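Local coordinates for D-alanyl-D-alanine carboxypeptidase (Penicillin binding protein) family protein (PDB 6OSU) that probably removes the C-terminal D-alanyl residue from sugar-peptide precursors of the bacterial cell wall, as a serine-type D-alanyl-D-alanine carboxypeptidase, at residues L35-W40 against S302-T307; Y287-S292 against K312-S317; A39-D44 against K54-R59. All blocks are in the same frame, centred on the assembly; numbering follows the deposited sequence.

Interaction 1: L35-W40 against S302-T307; sequences LDAPAW and SVVLGT
Trp40 and Val304 lie directly across from each other in a non-hydrogen-bonded antiparallel pair, on the face of the sheet that helix 310-327 covers. They touch near the backbone, where Trp40 CB comes within 4.1 Å of Val304 CG2. The indole then leaves strand 302-307: with CG between the backbone N and the carbonyl carbon (chi1 77°), it swings away to lie over Leu35 CD1 and to bond Ser52 through NE1. The other branch of Val304, CG1, meets Ala37 CB at 3.8 Å. Ala37 CB also rests 3.8 Å from Thr307 CG2, so it fits between two branched neighbours. Thr307 sends its hydroxyl elsewhere, to the carbonyls of Tyr287 and Ser309.

On the reverse face, Ala39 and Leu305 stand side by side, with CB atoms 4.3 Å apart. Their backbones carry the hydrogen bond of the contact, Leu305 N to Ala39 O, 3.0 Å long and nearly straight at the hydrogen (164°). The longer Leu305 side chain reaches on to Leu65 and to Ala176 of helix 176-189, contacts that Ala39 cannot make.

Pro38 directs CG and CD at the carbonyls near the end of strand 298-307. Its CG sits 3.2 Å from Leu305 O, and its CD equally close to Gly306 O, so these ring carbons meet polarised carbonyls. Gly306 suits this place twice over: its positive phi (84°) is easily reached by glycine, and having no side chain it lets the proline ring come close. Trp40 CA adds a C-H...O contact to Val303 O, 3.1 Å away.

A single direct hydrogen bond joins these two segments, and the same strands go on pairing at Val41 and Val303; apolar packing on both faces and C-H groups against carbonyl oxygens supply the rest.

Interaction 2: Y287-S292 against K312-S317; sequences YCLVSS and KRDSES
Tyr287 begins the contact by laying its CB against Arg313 CB, 4.0 Å away. Its ring and the guanidinium are turned 75° from each other, and Arg313 NH1 approaches the ring at its edge beside CD1; the ring itself stacks on His281. At Cys288 the side chain points away from the helix, and the backbone touches instead: Cys288 O lies 3.4 Å from Arg313 CD.

Leu289, the main apolar residue, packs CB on Arg313 CG at 3.6 Å, so the methylene part of the arginine serves as a hydrophobic surface. With CG anti to the backbone N, the leucine carries CD2 toward the helix, where it ends 3.5 Å from Ser317 OG. A bend in the arginine chain (chi3 71°) turns the charged end to the neighbouring Asp314, forming a salt bridge from NE to OD1 of 3.1 Å that comes in from above the carboxylate plane.

Val290 points to the other side of the sheet, and Ser291 returns to the helix side. There a water joins strand and helix, donating to Leu289 O at 2.7 Å and to Ser317 OG at 2.7 Å, with Ser291 OG as a third partner. Ser317 OG donates a hydrogen bond to Arg313 O, 2.9 Å away, one turn back.

The short axes of strand 288-292 and helix 312-317 run the same general way, inclined by 37°, with no direct hydrogen bond between them. The arginine charge is met within the helix, while two serine hydroxyls and the Leu289 carbonyl share one water beside the apolar contacts of Leu289.

Interaction 3: A39-D44 against K54-R59; sequences AWVTMD and KNMDVR
The indole of Trp40 takes Lys54 over one face, opposite the face that meets Leu35. Lys54 CB stands 3.5 Å from the centroid of the six-membered ring and only 9° off its normal, a CH-pi contact in which an aliphatic methylene lies on the pi cloud. The lysine starts out with CG anti to the backbone N and then bends at chi3 (86°), which folds CE back to the rim of the ring, 3.5 Å from Trp40 CZ3. A long, flexible chain suits this place: its methylenes lie along the indole, and it ends with NZ beside the ring rim, 4.0 Å from Trp40 CZ3. The Asn55 amide, another flat group, uses ND2 to bond the carbonyl of Pro38.

The backbones of Trp40 and Lys54 form a reciprocal hydrogen-bonded pair. Trp40 N reaches Lys54 O at 3.0 Å in the carbonyl plane, whereas Lys54 N, also at 3.0 Å, meets Trp40 O from above its plane. Lys54 O additionally receives the CA-H of Ala39.

Beyond this pair the chain leaves the strand. Asn55, a residue type that tolerates a positive phi, bends away, and its carbonyl accepts from Val58 N at 3.0 Å to close a type I turn. Ala39, a small residue, brings CB within 3.8 Å of Asn55 O. On the face of the sheet away from the indole, which Ala39 shares, Val41 CG2 touches Met56 SD at 4.1 Å.

Together these contacts form the open end of an antiparallel beta hairpin, strands 39-44 and 50-54, at the border of the five-stranded sheet found in the serine penicillin-binding fold.

In the fold
All three contacts involve strands of the five-stranded antiparallel sheet, in which strand 39-44 lies between 50-54 and 298-307. Interactions 1 and 3 share Ala39 and Trp40 and have centres about 8 Å apart, so this strand is gripped from both edges. Interaction 2, centred about 7 Å from interaction 1, adds helix 310-327, which follows strand 298-307 and packs on one face of the sheet. In the chain, interaction 3 closes locally, whereas interaction 1 brings the first strand against one 262 residues later, enclosing much of the helical region. Ser64, the predicted acyl-ester nucleophile, and Lys278, predicted to bind substrate, lie near interactions 1 and 2, consistent with the sheet framing the active site.

Interaction 1: L35-W40 against S302-T307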
ATOM      1  N   LEU A  35      -8.109 -10.651 -14.920  1.00 83.09           N
ATOM      2  CA  LEU A  35      -8.902  -9.441 -15.057  1.00 82.66           C
ATOM      3  C   LEU A  35      -8.659  -8.867 -16.445  1.00 84.35           C
ATOM      4  O   LEU A  35      -7.713  -9.249 -17.139  1.00 85.55           O
ATOM      5  CB  LEU A  35      -8.537  -8.408 -13.982  1.00 80.41           C
ATOM      6  CG  LEU A  35      -8.218  -8.904 -12.569  1.00 77.98           C
ATOM      7  CD1 LEU A  35      -7.754  -7.745 -11.701  1.00 77.70           C
ATOM      8  CD2 LEU A  35      -9.416  -9.597 -11.944  1.00 78.47           C
ATOM      9  N   ASP A  36      -9.520  -7.943 -16.861  1.00 85.05           N
ATOM     10  CA  ASP A  36      -9.310  -7.245 -18.122  1.00 86.71           C
ATOM     11  C   ASP A  36      -8.645  -5.888 -17.929  1.00 85.29           C
ATOM     12  O   ASP A  36      -8.591  -5.094 -18.874  1.00 87.42           O
ATOM     13  CB  ASP A  36     -10.631  -7.106 -18.895  1.00 91.09           C
ATOM     14  CG  ASP A  36     -11.708  -6.370 -18.117  1.00 93.58           C
ATOM     15  OD1 ASP A  36     -11.380  -5.499 -17.284  1.00 93.96           O
ATOM     16  OD2 ASP A  36     -12.898  -6.670 -18.353  1.00 96.23           O
ATOM     17  N   ALA A  37      -8.153  -5.602 -16.728  1.00 81.28           N
ATOM     18  CA  ALA A  37      -7.328  -4.423 -16.531  1.00 79.04           C
ATOM     19  C   ALA A  37      -6.013  -4.594 -17.287  1.00 75.84           C
ATOM     20  O   ALA A  37      -5.411  -5.672 -17.249  1.00 74.24           O
ATOM     21  CB  ALA A  37      -7.052  -4.187 -15.048  1.00 78.02           C
ATOM     22  N   PRO A  38      -5.558  -3.567 -18.003  1.00 74.95           N
ATOM     23  CA  PRO A  38      -4.268  -3.676 -18.704  1.00 74.24           C
ATOM     24  C   PRO A  38      -3.075  -3.894 -17.783  1.00 73.18           C
ATOM     25  O   PRO A  38      -2.033  -4.365 -18.258  1.00 72.52           O
ATOM     26  CB  PRO A  38      -4.161  -2.342 -19.455  1.00 75.49           C
ATOM     27  CG  PRO A  38      -5.163  -1.433 -18.804  1.00 75.74           C
ATOM     28  CD  PRO A  38      -6.262  -2.314 -18.313  1.00 75.80           C
ATOM     29  N   ALA A  39      -3.182  -3.575 -16.492  1.00 56.83           N
ATOM     30  CA  ALA A  39      -2.067  -3.763 -15.575  1.00 55.63           C
ATOM     31  C   ALA A  39      -2.583  -3.823 -14.145  1.00 55.05           C
ATOM     32  O   ALA A  39      -3.550  -3.144 -13.793  1.00 55.49           O
ATOM     33  CB  ALA A  39      -1.034  -2.639 -15.713  1.00 54.41           C
ATOM     34  N   TRP A  40      -1.919  -4.638 -13.325  1.00 53.96           N
ATOM     35  CA  TRP A  40      -2.224  -4.695 -11.901  1.00 51.36           C
ATOM     36  C   TRP A  40      -1.065  -5.343 -11.159  1.00 51.01           C
ATOM     37  O   TRP A  40      -0.199  -5.985 -11.759  1.00 52.82           O
ATOM     38  CB  TRP A  40      -3.524  -5.460 -11.615  1.00 51.94           C
ATOM     39  CG  TRP A  40      -3.402  -6.956 -11.709  1.00 53.97           C
ATOM     40  CD1 TRP A  40      -2.852  -7.798 -10.782  1.00 53.88           C
ATOM     41  CD2 TRP A  40      -3.865  -7.789 -12.779  1.00 56.21           C
ATOM     42  NE1 TRP A  40      -2.931  -9.097 -11.216  1.00 56.09           N
ATOM     43  CE2 TRP A  40      -3.551  -9.120 -12.438  1.00 57.20           C
ATOM     44  CE3 TRP A  40      -4.511  -7.539 -13.993  1.00 57.85           C
ATOM     45  CZ2 TRP A  40      -3.859 -10.197 -13.267  1.00 58.92           C
ATOM     46  CZ3 TRP A  40      -4.817  -8.611 -14.814  1.00 60.40           C
ATOM     47  CH2 TRP A  40      -4.490  -9.922 -14.447  1.00 60.56           C
ATOM     48  N   SER A 302      -2.864  -3.349  -3.379  1.00 46.96           N
ATOM     49  CA  SER A 302      -3.239  -3.637  -4.754  1.00 48.90           C
ATOM     50  C   SER A 302      -3.267  -2.346  -5.551  1.00 47.90           C
ATOM     51  O   SER A 302      -3.748  -1.316  -5.068  1.00 47.84           O
ATOM     52  CB  SER A 302      -4.606  -4.319  -4.836  1.00 53.80           C
ATOM     53  OG  SER A 302      -4.480  -5.726  -4.753  1.00 57.88           O
ATOM     54  N   VAL A 303      -2.738  -2.412  -6.768  1.00 47.30           N
ATOM     55  CA  VAL A 303      -2.824  -1.334  -7.742  1.00 47.78           C
ATOM     56  C   VAL A 303      -3.462  -1.898  -9.000  1.00 49.57           C
ATOM     57  O   VAL A 303      -3.025  -2.937  -9.507  1.00 49.46           O
ATOM     58  CB  VAL A 303      -1.443  -0.733  -8.056  1.00 47.38           C
ATOM     59  CG1 VAL A 303      -1.583   0.386  -9.066  1.00 48.51           C
ATOM     60  CG2 VAL A 303      -0.778  -0.233  -6.783  1.00 46.59           C
ATOM     61  N   VAL A 304      -4.505  -1.232  -9.487  1.00 50.55           N
ATOM     62  CA  VAL A 304      -5.162  -1.584 -10.739  1.00 52.18           C
ATOM     63  C   VAL A 304      -5.146  -0.350 -11.629  1.00 51.71           C
ATOM     64  O   VAL A 304      -5.506   0.744 -11.181  1.00 50.25           O
ATOM     65  CB  VAL A 304      -6.602  -2.083 -10.512  1.00 53.97           C
ATOM     66  CG1 VAL A 304      -7.319  -2.231 -11.829  1.00 56.29           C
ATOM     67  CG2 VAL A 304      -6.599  -3.411  -9.777  1.00 53.81           C
ATOM     68  N   LEU A 305      -4.723  -0.523 -12.878  1.00 53.06           N
ATOM     69  CA  LEU A 305      -4.552   0.586 -13.804  1.00 52.89           C
ATOM     70  C   LEU A 305      -5.303   0.314 -15.098  1.00 54.36           C
ATOM     71  O   LEU A 305      -5.253  -0.796 -15.637  1.00 55.09           O
ATOM     72  CB  LEU A 305      -3.068   0.824 -14.116  1.00 52.33           C
ATOM     73  CG  LEU A 305      -2.112   1.003 -12.931  1.00 50.85           C
ATOM     74  CD1 LEU A 305      -0.670   1.028 -13.413  1.00 50.75           C
ATOM     75  CD2 LEU A 305      -2.439   2.263 -12.133  1.00 48.95           C
ATOM     76  N   GLY A 306      -6.007   1.332 -15.585  1.00 54.41           N
ATOM     77  CA  GLY A 306      -6.532   1.304 -16.935  1.00 56.01           C
ATOM     78  C   GLY A 306      -7.847   0.592 -17.145  1.00 57.23           C
ATOM     79  O   GLY A 306      -8.159   0.236 -18.286  1.00 59.46           O
ATOM     80  N   THR A 307      -8.637   0.371 -16.097  1.00 55.79           N
ATOM     81  CA  THR A 307      -9.951  -0.221 -16.305  1.00 57.33           C
ATOM     82  C   THR A 307     -10.855   0.750 -17.058  1.00 58.30           C
ATOM     83  O   THR A 307     -10.654   1.967 -17.046  1.00 57.37           O
ATOM     84  CB  THR A 307     -10.603  -0.609 -14.979  1.00 56.68           C
ATOM     85  OG1 THR A 307     -10.713   0.550 -14.140  1.00 55.57           O
ATOM     86  CG2 THR A 307      -9.782  -1.679 -14.282  1.00 54.51           C
TER

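Interaction 2: Y287-S292 against K312-S317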
ATOM      1  N   TYR A 287      -9.486   4.271 -15.471  1.00 58.81           N
ATOM      2  CA  TYR A 287      -9.840   4.291 -14.058  1.00 56.24           C
ATOM      3  C   TYR A 287      -8.816   3.473 -13.285  1.00 56.48           C
ATOM      4  O   TYR A 287      -8.631   2.284 -13.562  1.00 58.08           O
ATOM      5  CB  TYR A 287     -11.246   3.739 -13.840  1.00 56.14           C
ATOM      6  CG  TYR A 287     -12.335   4.622 -14.393  1.00 57.79           C
ATOM      7  CD1 TYR A 287     -12.911   5.613 -13.612  1.00 57.06           C
ATOM      8  CD2 TYR A 287     -12.785   4.472 -15.700  1.00 60.40           C
ATOM      9  CE1 TYR A 287     -13.908   6.430 -14.114  1.00 58.99           C
ATOM     10  CE2 TYR A 287     -13.784   5.285 -16.212  1.00 62.11           C
ATOM     11  CZ  TYR A 287     -14.341   6.262 -15.414  1.00 61.74           C
ATOM     12  OH  TYR A 287     -15.334   7.072 -15.914  1.00 65.19           O
ATOM     13  N   CYS A 288      -8.157   4.104 -12.317  1.00 55.78           N
ATOM     14  CA  CYS A 288      -7.084   3.476 -11.562  1.00 53.38           C
ATOM     15  C   CYS A 288      -7.388   3.526 -10.074  1.00 50.60           C
ATOM     16  O   CYS A 288      -8.087   4.422  -9.596  1.00 50.43           O
ATOM     17  CB  CYS A 288      -5.743   4.159 -11.829  1.00 54.23           C
ATOM     18  SG  CYS A 288      -5.345   4.304 -13.573  1.00 58.09           S
ATOM     19  N   LEU A 289      -6.842   2.559  -9.342  1.00 49.20           N
ATOM     20  CA  LEU A 289      -7.023   2.501  -7.899  1.00 48.23           C
ATOM     21  C   LEU A 289      -5.790   1.889  -7.256  1.00 47.93           C
ATOM     22  O   LEU A 289      -5.361   0.793  -7.637  1.00 48.38           O
ATOM     23  CB  LEU A 289      -8.272   1.692  -7.531  1.00 49.09           C
ATOM     24  CG  LEU A 289      -8.549   1.452  -6.043  1.00 48.53           C
ATOM     25  CD1 LEU A 289      -8.594   2.764  -5.271  1.00 47.97           C
ATOM     26  CD2 LEU A 289      -9.847   0.677  -5.864  1.00 48.49           C
ATOM     27  N   VAL A 290      -5.210   2.613  -6.306  1.00 46.69           N
ATOM     28  CA  VAL A 290      -4.286   2.050  -5.333  1.00 44.75           C
ATOM     29  C   VAL A 290      -5.093   1.795  -4.071  1.00 44.73           C
ATOM     30  O   VAL A 290      -5.673   2.726  -3.501  1.00 45.63           O
ATOM     31  CB  VAL A 290      -3.098   2.986  -5.062  1.00 44.15           C
ATOM     32  CG1 VAL A 290      -2.210   2.421  -3.962  1.00 43.32           C
ATOM     33  CG2 VAL A 290      -2.296   3.223  -6.343  1.00 43.46           C
ATOM     34  N   SER A 291      -5.169   0.536  -3.650  1.00 44.64           N
ATOM     35  CA  SER A 291      -5.990   0.166  -2.508  1.00 47.41           C
ATOM     36  C   SER A 291      -5.197  -0.732  -1.571  1.00 49.38           C
ATOM     37  O   SER A 291      -4.244  -1.405  -1.974  1.00 50.74           O
ATOM     38  CB  SER A 291      -7.275  -0.542  -2.948  1.00 48.74           C
ATOM     39  OG  SER A 291      -6.974  -1.770  -3.588  1.00 50.11           O
ATOM     40  N   SER A 292      -5.608  -0.733  -0.306  1.00 49.37           N
ATOM     41  CA  SER A 292      -4.985  -1.565   0.709  1.00 50.54           C
ATOM     42  C   SER A 292      -6.051  -2.056   1.675  1.00 52.28           C
ATOM     43  O   SER A 292      -6.952  -1.303   2.053  1.00 52.43           O
ATOM     44  CB  SER A 292      -3.895  -0.802   1.470  1.00 51.79           C
ATOM     45  OG  SER A 292      -3.141  -1.680   2.288  1.00 53.37           O
ATOM     46  N   LYS A 312     -15.751  -1.442 -12.706  1.00 64.73           N
ATOM     47  CA  LYS A 312     -14.750  -2.483 -12.911  1.00 64.40           C
ATOM     48  C   LYS A 312     -13.503  -2.221 -12.078  1.00 61.78           C
ATOM     49  O   LYS A 312     -12.897  -3.159 -11.550  1.00 60.15           O
ATOM     50  CB  LYS A 312     -14.390  -2.587 -14.391  1.00 66.78           C
ATOM     51  CG  LYS A 312     -15.332  -3.443 -15.214  1.00 70.48           C
ATOM     52  CD  LYS A 312     -14.964  -3.341 -16.681  1.00 73.99           C
ATOM     53  CE  LYS A 312     -15.227  -4.637 -17.423  1.00 77.52           C
ATOM     54  NZ  LYS A 312     -14.643  -4.588 -18.793  1.00 79.77           N
ATOM     55  N   ARG A 313     -13.104  -0.952 -11.959  1.00 61.73           N
ATOM     56  CA  ARG A 313     -11.981  -0.590 -11.097  1.00 60.06           C
ATOM     57  C   ARG A 313     -12.194  -1.087  -9.674  1.00 61.16           C
ATOM     58  O   ARG A 313     -11.274  -1.628  -9.048  1.00 59.11           O
ATOM     59  CB  ARG A 313     -11.796   0.927 -11.113  1.00 59.27           C
ATOM     60  CG  ARG A 313     -10.831   1.471 -10.075  1.00 57.07           C
ATOM     61  CD  ARG A 313     -11.104   2.947  -9.815  1.00 57.92           C
ATOM     62  NE  ARG A 313     -12.352   3.133  -9.081  1.00 59.34           N
ATOM     63  CZ  ARG A 313     -13.011   4.283  -8.996  1.00 61.18           C
ATOM     64  NH1 ARG A 313     -12.549   5.363  -9.610  1.00 61.32           N
ATOM     65  NH2 ARG A 313     -14.140   4.351  -8.301  1.00 63.26           N
ATOM     66  N   ASP A 314     -13.406  -0.912  -9.145  1.00 64.64           N
ATOM     67  CA  ASP A 314     -13.710  -1.380  -7.799  1.00 66.07           C
ATOM     68  C   ASP A 314     -13.923  -2.887  -7.765  1.00 67.09           C
ATOM     69  O   ASP A 314     -13.500  -3.555  -6.815  1.00 67.31           O
ATOM     70  CB  ASP A 314     -14.940  -0.650  -7.264  1.00 68.93           C
ATOM     71  CG  ASP A 314     -14.723   0.846  -7.156  1.00 70.95           C
ATOM     72  OD1 ASP A 314     -13.567   1.259  -6.914  1.00 70.09           O
ATOM     73  OD2 ASP A 314     -15.702   1.609  -7.317  1.00 72.94           O
ATOM     74  N   SER A 315     -14.569  -3.437  -8.794  1.00 68.21           N
ATOM     75  CA  SER A 315     -14.796  -4.878  -8.852  1.00 68.95           C
ATOM     76  C   SER A 315     -13.478  -5.641  -8.918  1.00 66.96           C
ATOM     77  O   SER A 315     -13.259  -6.595  -8.162  1.00 66.42           O
ATOM     78  CB  SER A 315     -15.680  -5.215 -10.055  1.00 71.83           C
ATOM     79  OG  SER A 315     -15.714  -6.610 -10.301  1.00 73.66           O
ATOM     80  N   GLU A 316     -12.576  -5.221  -9.807  1.00 66.32           N
ATOM     81  CA  GLU A 316     -11.351  -5.980 -10.029  1.00 65.41           C
ATOM     82  C   GLU A 316     -10.358  -5.804  -8.885  1.00 62.33           C
ATOM     83  O   GLU A 316      -9.601  -6.734  -8.577  1.00 60.44           O
ATOM     84  CB  GLU A 316     -10.732  -5.578 -11.366  1.00 67.31           C
ATOM     85  CG  GLU A 316     -11.632  -5.896 -12.554  1.00 71.44           C
ATOM     86  CD  GLU A 316     -11.083  -5.381 -13.868  1.00 74.18           C
ATOM     87  OE1 GLU A 316      -9.852  -5.432 -14.062  1.00 73.88           O
ATOM     88  OE2 GLU A 316     -11.886  -4.913 -14.705  1.00 76.53           O
ATOM     89  N   SER A 317     -10.347  -4.636  -8.238  1.00 61.22           N
ATOM     90  CA  SER A 317      -9.491  -4.460  -7.068  1.00 58.90           C
ATOM     91  C   SER A 317      -9.958  -5.333  -5.911  1.00 59.46           C
ATOM     92  O   SER A 317      -9.136  -5.940  -5.215  1.00 59.48           O
ATOM     93  CB  SER A 317      -9.454  -2.993  -6.647  1.00 58.35           C
ATOM     94  OG  SER A 317      -8.782  -2.202  -7.609  1.00 59.32           O
TER
HETATM   95  O   HOH W   1      -6.486  -1.423  -6.509  1.00 56.90           O

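Interaction 3: A39-D44 against K54-R59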
ATOM      1  N   ALA A  39      -3.182  -3.575 -16.492  1.00 56.83           N
ATOM      2  CA  ALA A  39      -2.067  -3.763 -15.575  1.00 55.63           C
ATOM      3  C   ALA A  39      -2.583  -3.823 -14.145  1.00 55.05           C
ATOM      4  O   ALA A  39      -3.550  -3.144 -13.793  1.00 55.49           O
ATOM      5  CB  ALA A  39      -1.034  -2.639 -15.713  1.00 54.41           C
ATOM      6  N   TRP A  40      -1.919  -4.638 -13.325  1.00 53.96           N
ATOM      7  CA  TRP A  40      -2.224  -4.695 -11.901  1.00 51.36           C
ATOM      8  C   TRP A  40      -1.065  -5.343 -11.159  1.00 51.01           C
ATOM      9  O   TRP A  40      -0.199  -5.985 -11.759  1.00 52.82           O
ATOM     10  CB  TRP A  40      -3.524  -5.460 -11.615  1.00 51.94           C
ATOM     11  CG  TRP A  40      -3.402  -6.956 -11.709  1.00 53.97           C
ATOM     12  CD1 TRP A  40      -2.852  -7.798 -10.782  1.00 53.88           C
ATOM     13  CD2 TRP A  40      -3.865  -7.789 -12.779  1.00 56.21           C
ATOM     14  NE1 TRP A  40      -2.931  -9.097 -11.216  1.00 56.09           N
ATOM     15  CE2 TRP A  40      -3.551  -9.120 -12.438  1.00 57.20           C
ATOM     16  CE3 TRP A  40      -4.511  -7.539 -13.993  1.00 57.85           C
ATOM     17  CZ2 TRP A  40      -3.859 -10.197 -13.267  1.00 58.92           C
ATOM     18  CZ3 TRP A  40      -4.817  -8.611 -14.814  1.00 60.40           C
ATOM     19  CH2 TRP A  40      -4.490  -9.922 -14.447  1.00 60.56           C
ATOM     20  N   VAL A  41      -1.076  -5.175  -9.838  1.00 48.88           N
ATOM     21  CA  VAL A  41      -0.125  -5.840  -8.954  1.00 48.44           C
ATOM     22  C   VAL A  41      -0.757  -5.958  -7.574  1.00 47.22           C
ATOM     23  O   VAL A  41      -1.500  -5.074  -7.138  1.00 47.03           O
ATOM     24  CB  VAL A  41       1.226  -5.091  -8.891  1.00 48.38           C
ATOM     25  CG1 VAL A  41       1.081  -3.775  -8.143  1.00 46.04           C
ATOM     26  CG2 VAL A  41       2.299  -5.970  -8.243  1.00 48.83           C
ATOM     27  N   THR A  42      -0.480  -7.071  -6.898  1.00 48.22           N
ATOM     28  CA  THR A  42      -0.889  -7.281  -5.517  1.00 49.72           C
ATOM     29  C   THR A  42       0.344  -7.668  -4.716  1.00 50.50           C
ATOM     30  O   THR A  42       1.045  -8.620  -5.074  1.00 51.56           O
ATOM     31  CB  THR A  42      -1.966  -8.366  -5.390  1.00 52.44           C
ATOM     32  OG1 THR A  42      -3.056  -8.073  -6.274  1.00 54.75           O
ATOM     33  CG2 THR A  42      -2.493  -8.431  -3.957  1.00 51.42           C
ATOM     34  N   MET A  43       0.602  -6.934  -3.638  1.00 50.09           N
ATOM     35  CA  MET A  43       1.820  -7.094  -2.859  1.00 51.46           C
ATOM     36  C   MET A  43       1.479  -7.185  -1.380  1.00 51.00           C
ATOM     37  O   MET A  43       0.606  -6.462  -0.890  1.00 50.10           O
ATOM     38  CB  MET A  43       2.780  -5.921  -3.117  1.00 51.94           C
ATOM     39  CG  MET A  43       3.894  -5.776  -2.105  1.00 54.06           C
ATOM     40  SD  MET A  43       4.854  -4.270  -2.355  1.00 55.10           S
ATOM     41  CE  MET A  43       5.564  -4.589  -3.969  1.00 55.33           C
ATOM     42  N   ASP A  44       2.164  -8.081  -0.673  1.00 52.37           N
ATOM     43  CA  ASP A  44       2.039  -8.155   0.776  1.00 53.21           C
ATOM     44  C   ASP A  44       2.875  -7.060   1.427  1.00 53.19           C
ATOM     45  O   ASP A  44       3.988  -6.759   0.988  1.00 53.43           O
ATOM     46  CB  ASP A  44       2.467  -9.530   1.291  1.00 54.93           C
ATOM     47  CG  ASP A  44       2.449  -9.615   2.806  1.00 56.49           C
ATOM     48  OD1 ASP A  44       3.496  -9.350   3.433  1.00 57.16           O
ATOM     49  OD2 ASP A  44       1.377  -9.923   3.373  1.00 57.06           O
ATOM     50  N   LYS A  54      -0.014  -8.497 -13.459  1.00 57.80           N
ATOM     51  CA  LYS A  54       0.103  -8.541 -14.911  1.00 61.32           C
ATOM     52  C   LYS A  54       0.632  -7.199 -15.387  1.00 59.81           C
ATOM     53  O   LYS A  54       0.134  -6.150 -14.965  1.00 56.55           O
ATOM     54  CB  LYS A  54      -1.234  -8.852 -15.603  1.00 63.78           C
ATOM     55  CG  LYS A  54      -1.132  -8.841 -17.130  1.00 67.97           C
ATOM     56  CD  LYS A  54      -2.392  -9.373 -17.815  1.00 72.16           C
ATOM     57  CE  LYS A  54      -3.443  -8.288 -18.010  1.00 73.03           C
ATOM     58  NZ  LYS A  54      -4.613  -8.787 -18.791  1.00 76.09           N
ATOM     59  N   ASN A  55       1.648  -7.239 -16.252  1.00 61.41           N
ATOM     60  CA  ASN A  55       2.212  -6.036 -16.871  1.00 61.57           C
ATOM     61  C   ASN A  55       2.634  -5.013 -15.821  1.00 59.89           C
ATOM     62  O   ASN A  55       2.529  -3.802 -16.027  1.00 59.42           O
ATOM     63  CB  ASN A  55       1.218  -5.418 -17.858  1.00 62.16           C
ATOM     64  CG  ASN A  55       0.919  -6.325 -19.030  1.00 64.56           C
ATOM     65  OD1 ASN A  55       1.826  -6.900 -19.633  1.00 66.46           O
ATOM     66  ND2 ASN A  55      -0.362  -6.457 -19.362  1.00 64.65           N
ATOM     67  N   MET A  56       3.122  -5.501 -14.677  1.00 59.84           N
ATOM     68  CA  MET A  56       3.351  -4.620 -13.536  1.00 58.12           C
ATOM     69  C   MET A  56       4.441  -3.586 -13.784  1.00 57.08           C
ATOM     70  O   MET A  56       4.556  -2.643 -12.995  1.00 54.81           O
ATOM     71  CB  MET A  56       3.695  -5.436 -12.287  1.00 58.85           C
ATOM     72  CG  MET A  56       5.064  -6.089 -12.315  1.00 62.25           C
ATOM     73  SD  MET A  56       5.497  -6.833 -10.729  1.00 63.60           S
ATOM     74  CE  MET A  56       7.078  -7.578 -11.124  1.00 65.12           C
ATOM     75  N   ASP A  57       5.224  -3.724 -14.855  1.00 59.20           N
ATOM     76  CA  ASP A  57       6.287  -2.783 -15.177  1.00 60.81           C
ATOM     77  C   ASP A  57       6.016  -1.990 -16.449  1.00 62.51           C
ATOM     78  O   ASP A  57       6.896  -1.253 -16.905  1.00 64.30           O
ATOM     79  CB  ASP A  57       7.625  -3.515 -15.299  1.00 64.21           C
ATOM     80  CG  ASP A  57       8.119  -4.043 -13.969  1.00 65.78           C
ATOM     81  OD1 ASP A  57       7.986  -3.327 -12.950  1.00 65.15           O
ATOM     82  OD2 ASP A  57       8.633  -5.178 -13.940  1.00 68.32           O
ATOM     83  N   VAL A  58       4.825  -2.117 -17.031  1.00 62.11           N
ATOM     84  CA  VAL A  58       4.481  -1.370 -18.236  1.00 63.10           C
ATOM     85  C   VAL A  58       4.117   0.055 -17.845  1.00 60.70           C
ATOM     86  O   VAL A  58       3.339   0.279 -16.911  1.00 57.64           O
ATOM     87  CB  VAL A  58       3.333  -2.055 -18.997  1.00 65.11           C
ATOM     88  CG1 VAL A  58       2.901  -1.211 -20.189  1.00 67.47           C
ATOM     89  CG2 VAL A  58       3.757  -3.443 -19.458  1.00 67.05           C
ATOM     90  N   ARG A  59       4.681   1.023 -18.557  1.00 62.43           N
ATOM     91  CA  ARG A  59       4.488   2.423 -18.209  1.00 61.52           C
ATOM     92  C   ARG A  59       3.132   2.911 -18.710  1.00 61.05           C
ATOM     93  O   ARG A  59       2.827   2.806 -19.903  1.00 63.54           O
ATOM     94  CB  ARG A  59       5.628   3.256 -18.786  1.00 63.49           C
ATOM     95  CG  ARG A  59       6.946   2.963 -18.100  1.00 64.56           C
ATOM     96  CD  ARG A  59       8.122   3.663 -18.745  1.00 68.73           C
ATOM     97  NE  ARG A  59       9.345   3.397 -17.993  1.00 69.78           N
ATOM     98  CZ  ARG A  59      10.496   4.036 -18.181  1.00 71.52           C
ATOM     99  NH1 ARG A  59      10.588   4.988 -19.099  1.00 73.11           N
ATOM    100  NH2 ARG A  59      11.552   3.722 -17.443  1.00 71.45           N
TER